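Local coordinates for polysialic acid O-acetyltransferase (Escherichia coli, PDB 3JQY), which transfers acetyl groups from acetyl-CoA to the O7 or O9 hydroxyls of capsular polysialic acid, preferring long polymers, at residues B[200-205]-B[213-218]; B[166-172]-B[184-190]; B[109-115]-B[129-135]. All blocks are in the same frame, centred on the assembly; numbering follows the deposited sequence.

Contact 1 (B[200-205]-B[213-218]); sequences VPSMCA and IIKRNI
With CG1 beside its backbone N (chi1 -55°) and the next bond turned as well (chi2 -62°), Ile213 brings CD1 toward 200-205, where it meets three apolar neighbours: Pro201 CD lies 3.8 Å from that Ile213 methyl, and Val200 CG1 and Cys204 CB flank it at slightly greater distance. Ile218 is turned differently. Its CG1 stands between the backbone N and the carbonyl carbon (chi1 61°), which lays the ethyl branch over the backbone of the other strand, Ile218 CD1 reaching Cys204 C at 3.7 Å and CG1 resting over the amide of Ala205. The extended chain of Arg216 passes the thiol of Cys204, Arg216 CG lying 4.1 Å from Cys204 SG, while Ile213 CG2 sits over the centre of one guanidinium face.

The backbones hold this packing in place. Ala205 N gives a hydrogen bond to Lys215 O, and Ala205 O takes two in return, 2.8 Å from Ile214 N and a longer 3.3 Å from Lys215 N. Further along, Ile218 N bonds to Met203 O from above the carbonyl plane. Outside the pair, Cys204 N and Pro201 O both bond to Ser188 OG, and Ile149 of a neighbouring subunit packs on Ile218.

Lys215, an acetyl-CoA-binding residue by similarity, leads its amino end away from 200-205. With Ile214 and Lys215 both opposite Ala205, the arrangement is a classic beta bulge in the antiparallel hairpin that follows the left-handed beta-helix.

Contact 2 (B[166-172]-B[184-190]); sequences ISSYVWV and VGSGSVI
The side chains of Trp171 and Val189 run alongside each other in a common direction, the valine placing CG1 over one face of the indole, off toward its rim, with Val189 CG1 3.8 Å from Trp171 CE3. His147 of a neighbouring subunit, an acetyl-CoA-binding residue by similarity, meets the indole edge-to-face. Val170 and Val184 instead pack at a slant: Val170 CG1 and CG2 straddle Val184 CG1, the nearer CG1–CG1 approach being 3.8 Å.

At the turn the chemistry becomes polar. Ser186 holds OG anti to its own N (chi1 -178°), which brings the hydroxyl above the carbonyl plane of Ser168, and Ser186 OG donates to Ser168 O at 2.8 Å. Beside it Gly187 N bonds to Tyr169 O, also from above the carbonyl plane. Replacing Ser186 by alanine removes the hydroxyl, and Ser168 O is likely to lose this donor, leaving the turn tied to the preceding coil by main-chain bonds there.

Backbone bonds such as Ile190 N to Trp171 O (2.8 Å) continue the parallel pairing. Apolar packing thus joins the coils in the interior, while at the corner a serine hydroxyl adds to the main-chain bonds.

Contact 3 (B[109-115]-B[129-135]); sequences GRRTTIG and IGHDCMI
The segments 109-115 and 129-135 run parallel, pairing Thr113 with Met134 and Ile114 with Ile135, and hydrogen bonds alternate between them: Thr113 N to Cys133 O, Ile135 N to Thr113 O, Gly115 N to Ile135 O. Before the strands each chain rounds a corner, where Gly109 N binds Ile129 O and Asp132 N binds Arg110 O. Gly109 CA passes so close to Gly130 and His131 that a beta carbon there would clash. Such stacked corners, one coil above the next, belong to the left-handed beta-helix of hexapeptide-repeat transferases.

Three side chains of 109-115 grip the next corner. Arg110, bent at chi3 (-79°), folds its guanidinium flat over the His131 ring, centres 4.1 Å apart and planes at 15°. The ring is also fixed from its edge, as Arg110 N donates in the ring plane to His131 ND1 at 2.8 Å, consistent with an unprotonated ND1 acting as acceptor. Arg111 forms a side-on salt bridge with Asp132, Arg111 NE 2.8 Å from Asp132 OD1 and Arg111 NH2 3.0 Å from Asp132 OD2; both nitrogens approach from the syn side but tilted out of the carboxylate plane, and Tyr238 OH also bonds to OD2. Thr112 OG1 works in both directions, donating in the carbonyl plane to Gly130 O at 2.8 Å and accepting from Cys133 N at 2.9 Å. Toward the interior, Ile114 CG1 packs alongside Ile135 CB, 3.9 Å away.

Overall arrangement
Along the chain the order is contact 3, contact 2, contact 1, each closing before the next opens. All three reach one mixed sheet, whose strands 113-114, 134-135, 171-172 and 189-190 run parallel before 204-208 turns back as 211-216. The centres of contacts 3 and 2 are about 10 Å apart and those of contacts 2 and 1 about 9 Å; both neighbouring pairs touch, whereas contacts 1 and 3 stay about 11 Å apart at their nearest atoms. Together they trace one side of the beta-helix to its hairpin end. The same neighbouring subunit touches contacts 1 and 2 and, through one residue, contact 3; its His147 beside Trp171, with Lys215 in contact 1, is consistent with an acetyl-CoA site between subunits.

Contact 1 (B[200-205]-B[213-218])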
# COMPACT_ATOMS: atom_id res chain seq x y z
N VAL B 200 -17.18 10.80 6.31
CA VAL B 200 -17.18 10.12 7.60
C VAL B 200 -17.68 11.12 8.64
O VAL B 200 -17.07 12.17 8.83
CB VAL B 200 -15.77 9.65 7.98
CG1 VAL B 200 -15.77 8.98 9.36
CG2 VAL B 200 -15.22 8.70 6.93
N PRO B 201 -18.80 10.81 9.31
CA PRO B 201 -19.32 11.79 10.27
C PRO B 201 -18.44 11.93 11.52
O PRO B 201 -17.50 11.15 11.71
CB PRO B 201 -20.70 11.21 10.67
CG PRO B 201 -20.95 10.06 9.72
CD PRO B 201 -19.60 9.58 9.29
N SER B 202 -18.75 12.91 12.35
CA SER B 202 -18.00 13.17 13.57
C SER B 202 -18.06 12.00 14.55
O SER B 202 -19.06 11.30 14.64
CB SER B 202 -18.54 14.43 14.25
OG SER B 202 -17.85 14.68 15.46
N MET B 203 -16.97 11.79 15.28
CA MET B 203 -16.90 10.77 16.33
C MET B 203 -17.20 9.35 15.84
O MET B 203 -17.90 8.58 16.51
CB MET B 203 -17.79 11.16 17.52
CG MET B 203 -17.23 12.37 18.28
SD MET B 203 -18.30 13.01 19.59
CE MET B 203 -19.61 13.74 18.60
N CYS B 204 -16.66 9.00 14.68
CA CYS B 204 -16.79 7.65 14.13
C CYS B 204 -15.43 7.11 13.75
O CYS B 204 -14.53 7.87 13.43
CB CYS B 204 -17.63 7.66 12.86
SG CYS B 204 -19.38 8.01 13.09
N ALA B 205 -15.29 5.78 13.78
CA ALA B 205 -14.11 5.13 13.22
C ALA B 205 -14.53 4.47 11.91
O ALA B 205 -15.56 3.80 11.84
CB ALA B 205 -13.56 4.10 14.19
N ILE B 213 -18.03 2.86 7.89
CA ILE B 213 -18.07 3.07 9.31
C ILE B 213 -18.03 1.76 10.09
O ILE B 213 -18.86 0.92 9.87
CB ILE B 213 -19.31 3.86 9.78
CG1 ILE B 213 -19.42 5.16 9.07
CG2 ILE B 213 -19.30 4.03 11.27
CD1 ILE B 213 -18.41 5.96 9.27
N ILE B 214 -17.09 1.62 10.99
CA ILE B 214 -16.98 0.38 11.76
C ILE B 214 -17.34 0.56 13.23
O ILE B 214 -17.58 -0.41 13.95
CB ILE B 214 -15.58 -0.25 11.62
CG1 ILE B 214 -14.53 0.66 12.25
CG2 ILE B 214 -15.27 -0.55 10.17
CD1 ILE B 214 -13.12 0.10 12.17
N LYS B 215 -17.38 1.81 13.69
CA LYS B 215 -17.77 2.11 15.06
C LYS B 215 -18.26 3.54 15.17
O LYS B 215 -17.69 4.45 14.57
CB LYS B 215 -16.60 1.90 16.03
CG LYS B 215 -17.01 1.79 17.49
CD LYS B 215 -17.40 0.36 17.83
CE LYS B 215 -17.76 0.22 19.30
NZ LYS B 215 -19.11 0.77 19.59
N ARG B 216 -19.34 3.73 15.93
CA ARG B 216 -19.88 5.06 16.14
C ARG B 216 -19.70 5.44 17.60
O ARG B 216 -19.38 4.59 18.44
CB ARG B 216 -21.36 5.11 15.75
CG ARG B 216 -21.61 4.84 14.28
CD ARG B 216 -23.10 4.81 13.96
NE ARG B 216 -23.35 4.50 12.55
CZ ARG B 216 -23.37 5.42 11.59
NH1 ARG B 216 -23.16 6.69 11.87
NH2 ARG B 216 -23.60 5.05 10.33
N ASN B 217 -19.87 6.72 17.90
CA ASN B 217 -19.80 7.20 19.28
C ASN B 217 -18.42 7.01 19.89
O ASN B 217 -18.31 6.58 21.03
CB ASN B 217 -20.84 6.49 20.14
CG ASN B 217 -22.26 6.71 19.64
OD1 ASN B 217 -23.07 5.79 19.62
ND2 ASN B 217 -22.56 7.94 19.23
N ILE B 218 -17.37 7.33 19.14
CA ILE B 218 -16.01 7.21 19.66
C ILE B 218 -15.22 8.51 19.54
O ILE B 218 -15.61 9.44 18.83
CB ILE B 218 -15.22 6.08 18.95
CG1 ILE B 218 -15.10 6.35 17.45
CG2 ILE B 218 -15.89 4.75 19.18
CD1 ILE B 218 -13.89 7.17 17.06
O HOH W 1 -20.76 8.97 16.15

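Contact 2 (B[166-172]-B[184-190])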
# COMPACT_ATOMS: atom_id res chain seq x y z
N ILE B 166 -10.82 17.81 6.27
CA ILE B 166 -10.59 17.07 7.50
C ILE B 166 -10.79 18.01 8.68
O ILE B 166 -10.08 18.99 8.83
CB ILE B 166 -9.17 16.46 7.52
CG1 ILE B 166 -8.96 15.60 6.27
CG2 ILE B 166 -8.95 15.66 8.80
CD1 ILE B 166 -7.55 15.10 6.10
N SER B 167 -11.80 17.72 9.50
CA SER B 167 -12.11 18.58 10.63
C SER B 167 -11.00 18.57 11.68
O SER B 167 -10.07 17.77 11.61
CB SER B 167 -13.43 18.17 11.28
OG SER B 167 -14.52 18.40 10.40
N SER B 168 -11.11 19.46 12.66
CA SER B 168 -10.16 19.46 13.76
C SER B 168 -10.25 18.16 14.54
O SER B 168 -11.31 17.54 14.65
CB SER B 168 -10.42 20.65 14.69
OG SER B 168 -10.14 21.88 14.02
N TYR B 169 -9.11 17.75 15.09
CA TYR B 169 -9.03 16.61 15.99
C TYR B 169 -9.45 15.30 15.32
O TYR B 169 -10.28 14.55 15.83
CB TYR B 169 -9.81 16.86 17.30
CG TYR B 169 -9.30 16.00 18.44
CD1 TYR B 169 -8.00 16.16 18.90
CD2 TYR B 169 -10.09 15.02 19.02
CE1 TYR B 169 -7.50 15.38 19.92
CE2 TYR B 169 -9.60 14.23 20.07
CZ TYR B 169 -8.30 14.42 20.51
OH TYR B 169 -7.78 13.65 21.53
N VAL B 170 -8.84 15.04 14.16
CA VAL B 170 -9.01 13.78 13.46
C VAL B 170 -7.70 13.00 13.44
O VAL B 170 -6.63 13.58 13.26
CB VAL B 170 -9.51 14.01 12.02
CG1 VAL B 170 -9.44 12.72 11.21
CG2 VAL B 170 -10.94 14.54 12.05
N TRP B 171 -7.80 11.69 13.64
CA TRP B 171 -6.65 10.80 13.54
C TRP B 171 -6.75 10.04 12.22
O TRP B 171 -7.68 9.24 12.03
CB TRP B 171 -6.62 9.83 14.73
CG TRP B 171 -5.61 8.70 14.63
CD1 TRP B 171 -4.55 8.62 13.79
CD2 TRP B 171 -5.58 7.52 15.44
NE1 TRP B 171 -3.85 7.44 14.01
CE2 TRP B 171 -4.47 6.76 15.03
CE3 TRP B 171 -6.39 7.03 16.48
CZ2 TRP B 171 -4.15 5.53 15.60
CZ3 TRP B 171 -6.06 5.81 17.06
CH2 TRP B 171 -4.95 5.07 16.61
N VAL B 172 -5.86 10.35 11.28
CA VAL B 172 -5.81 9.59 10.04
C VAL B 172 -4.65 8.60 10.12
O VAL B 172 -3.50 8.98 10.33
CB VAL B 172 -5.69 10.48 8.79
CG1 VAL B 172 -5.68 9.61 7.52
CG2 VAL B 172 -6.84 11.48 8.72
N VAL B 184 -14.29 14.56 6.74
CA VAL B 184 -14.15 13.72 7.92
C VAL B 184 -14.44 14.55 9.16
O VAL B 184 -13.76 15.54 9.43
CB VAL B 184 -12.74 13.12 8.04
CG1 VAL B 184 -12.65 12.29 9.31
CG2 VAL B 184 -12.42 12.26 6.82
N GLY B 185 -15.46 14.15 9.91
CA GLY B 185 -15.90 14.91 11.07
C GLY B 185 -14.95 14.88 12.24
O GLY B 185 -14.10 14.00 12.35
N SER B 186 -15.11 15.85 13.14
CA SER B 186 -14.21 16.03 14.28
C SER B 186 -14.25 14.83 15.23
O SER B 186 -15.31 14.24 15.46
CB SER B 186 -14.60 17.32 15.01
OG SER B 186 -13.74 17.58 16.10
N GLY B 187 -13.09 14.45 15.76
CA GLY B 187 -13.00 13.36 16.71
C GLY B 187 -12.93 11.98 16.09
O GLY B 187 -12.81 10.97 16.79
N SER B 188 -13.02 11.92 14.77
CA SER B 188 -13.08 10.64 14.09
C SER B 188 -11.71 10.03 13.83
O SER B 188 -10.67 10.71 13.94
CB SER B 188 -13.87 10.77 12.78
OG SER B 188 -15.22 11.08 13.07
N VAL B 189 -11.72 8.75 13.47
CA VAL B 189 -10.51 7.96 13.27
C VAL B 189 -10.61 7.22 11.94
O VAL B 189 -11.61 6.55 11.69
CB VAL B 189 -10.36 6.92 14.38
CG1 VAL B 189 -9.17 6.01 14.10
CG2 VAL B 189 -10.23 7.59 15.74
N ILE B 190 -9.60 7.36 11.09
CA ILE B 190 -9.55 6.58 9.85
C ILE B 190 -8.51 5.48 10.02
O ILE B 190 -7.34 5.76 10.32
CB ILE B 190 -9.19 7.43 8.62
CG1 ILE B 190 -10.16 8.61 8.46
CG2 ILE B 190 -9.18 6.56 7.35
CD1 ILE B 190 -11.63 8.19 8.35

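Contact 3 (B[109-115]-B[129-135])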
# COMPACT_ATOMS: atom_id res chain seq x y z
N GLY B 109 -4.06 23.24 9.90
CA GLY B 109 -4.33 23.94 11.15
C GLY B 109 -3.24 23.83 12.21
O GLY B 109 -2.23 23.17 12.02
N ARG B 110 -3.49 24.48 13.34
CA ARG B 110 -2.52 24.55 14.44
C ARG B 110 -2.31 23.22 15.15
O ARG B 110 -3.26 22.45 15.35
CB ARG B 110 -2.99 25.58 15.47
CG ARG B 110 -3.09 26.98 14.92
CD ARG B 110 -3.40 27.99 16.03
NE ARG B 110 -4.81 27.99 16.39
CZ ARG B 110 -5.72 28.79 15.84
NH1 ARG B 110 -5.37 29.65 14.89
NH2 ARG B 110 -6.99 28.72 16.23
N ARG B 111 -1.06 22.96 15.53
CA ARG B 111 -0.71 21.80 16.35
C ARG B 111 -1.05 20.47 15.67
O ARG B 111 -1.23 19.46 16.34
CB ARG B 111 -1.40 21.88 17.72
CG ARG B 111 -1.07 23.15 18.50
CD ARG B 111 -1.93 23.29 19.75
NE ARG B 111 -3.36 23.26 19.44
CZ ARG B 111 -4.10 24.32 19.18
NH1 ARG B 111 -3.57 25.54 19.19
NH2 ARG B 111 -5.39 24.17 18.91
N THR B 112 -1.12 20.48 14.35
CA THR B 112 -1.37 19.25 13.61
C THR B 112 -0.03 18.61 13.24
O THR B 112 0.91 19.30 12.88
CB THR B 112 -2.22 19.54 12.36
OG1 THR B 112 -3.60 19.66 12.75
CG2 THR B 112 -2.06 18.45 11.31
N THR B 113 0.05 17.29 13.36
CA THR B 113 1.27 16.57 13.00
C THR B 113 1.03 15.69 11.78
O THR B 113 -0.01 15.04 11.67
CB THR B 113 1.81 15.73 14.17
OG1 THR B 113 0.86 14.72 14.54
CG2 THR B 113 2.07 16.63 15.37
N ILE B 114 2.00 15.69 10.87
CA ILE B 114 1.85 14.98 9.61
C ILE B 114 3.10 14.16 9.33
O ILE B 114 4.22 14.69 9.32
CB ILE B 114 1.60 15.95 8.45
CG1 ILE B 114 0.26 16.68 8.64
CG2 ILE B 114 1.68 15.22 7.12
CD1 ILE B 114 0.07 17.91 7.76
N GLY B 115 2.91 12.87 9.12
CA GLY B 115 4.02 11.95 8.91
C GLY B 115 4.62 11.94 7.51
O GLY B 115 4.03 12.46 6.56
N ILE B 129 -7.04 20.76 6.48
CA ILE B 129 -6.89 19.93 7.67
C ILE B 129 -7.04 20.83 8.89
O ILE B 129 -6.40 21.88 8.96
CB ILE B 129 -5.52 19.22 7.73
CG1 ILE B 129 -5.30 18.40 6.45
CG2 ILE B 129 -5.41 18.34 8.97
CD1 ILE B 129 -4.06 17.54 6.49
N GLY B 130 -7.87 20.43 9.83
CA GLY B 130 -8.16 21.23 11.01
C GLY B 130 -7.02 21.28 12.00
O GLY B 130 -5.93 20.77 11.75
N HIS B 131 -7.29 21.89 13.15
CA HIS B 131 -6.30 21.94 14.21
C HIS B 131 -6.24 20.61 14.94
O HIS B 131 -7.20 19.84 14.90
CB HIS B 131 -6.65 23.05 15.22
CG HIS B 131 -7.04 24.34 14.58
ND1 HIS B 131 -6.14 25.13 13.90
CD2 HIS B 131 -8.22 25.00 14.54
CE1 HIS B 131 -6.75 26.22 13.46
NE2 HIS B 131 -8.02 26.16 13.83
N ASP B 132 -5.11 20.35 15.59
CA ASP B 132 -4.97 19.21 16.49
C ASP B 132 -5.20 17.85 15.84
O ASP B 132 -5.65 16.91 16.50
CB ASP B 132 -5.91 19.36 17.69
CG ASP B 132 -5.62 20.60 18.50
OD1 ASP B 132 -4.45 20.76 18.93
OD2 ASP B 132 -6.55 21.40 18.72
N CYS B 133 -4.89 17.73 14.55
CA CYS B 133 -4.98 16.43 13.89
C CYS B 133 -3.70 15.62 14.03
O CYS B 133 -2.60 16.17 14.21
CB CYS B 133 -5.35 16.58 12.41
SG CYS B 133 -7.05 17.14 12.13
N MET B 134 -3.85 14.30 13.96
CA MET B 134 -2.72 13.39 13.93
C MET B 134 -2.79 12.62 12.63
O MET B 134 -3.61 11.72 12.47
CB MET B 134 -2.76 12.42 15.13
CG MET B 134 -1.57 11.46 15.20
SD MET B 134 -1.46 10.61 16.79
CE MET B 134 -2.91 9.56 16.71
N ILE B 135 -1.94 13.01 11.68
CA ILE B 135 -1.89 12.36 10.37
C ILE B 135 -0.66 11.46 10.32
O ILE B 135 0.47 11.95 10.41
CB ILE B 135 -1.82 13.41 9.24
CG1 ILE B 135 -2.91 14.48 9.40
CG2 ILE B 135 -1.87 12.74 7.87
CD1 ILE B 135 -4.31 13.93 9.56
O HOH W 2 -2.74 18.83 19.22
O HOH W 3 1.57 12.52 13.01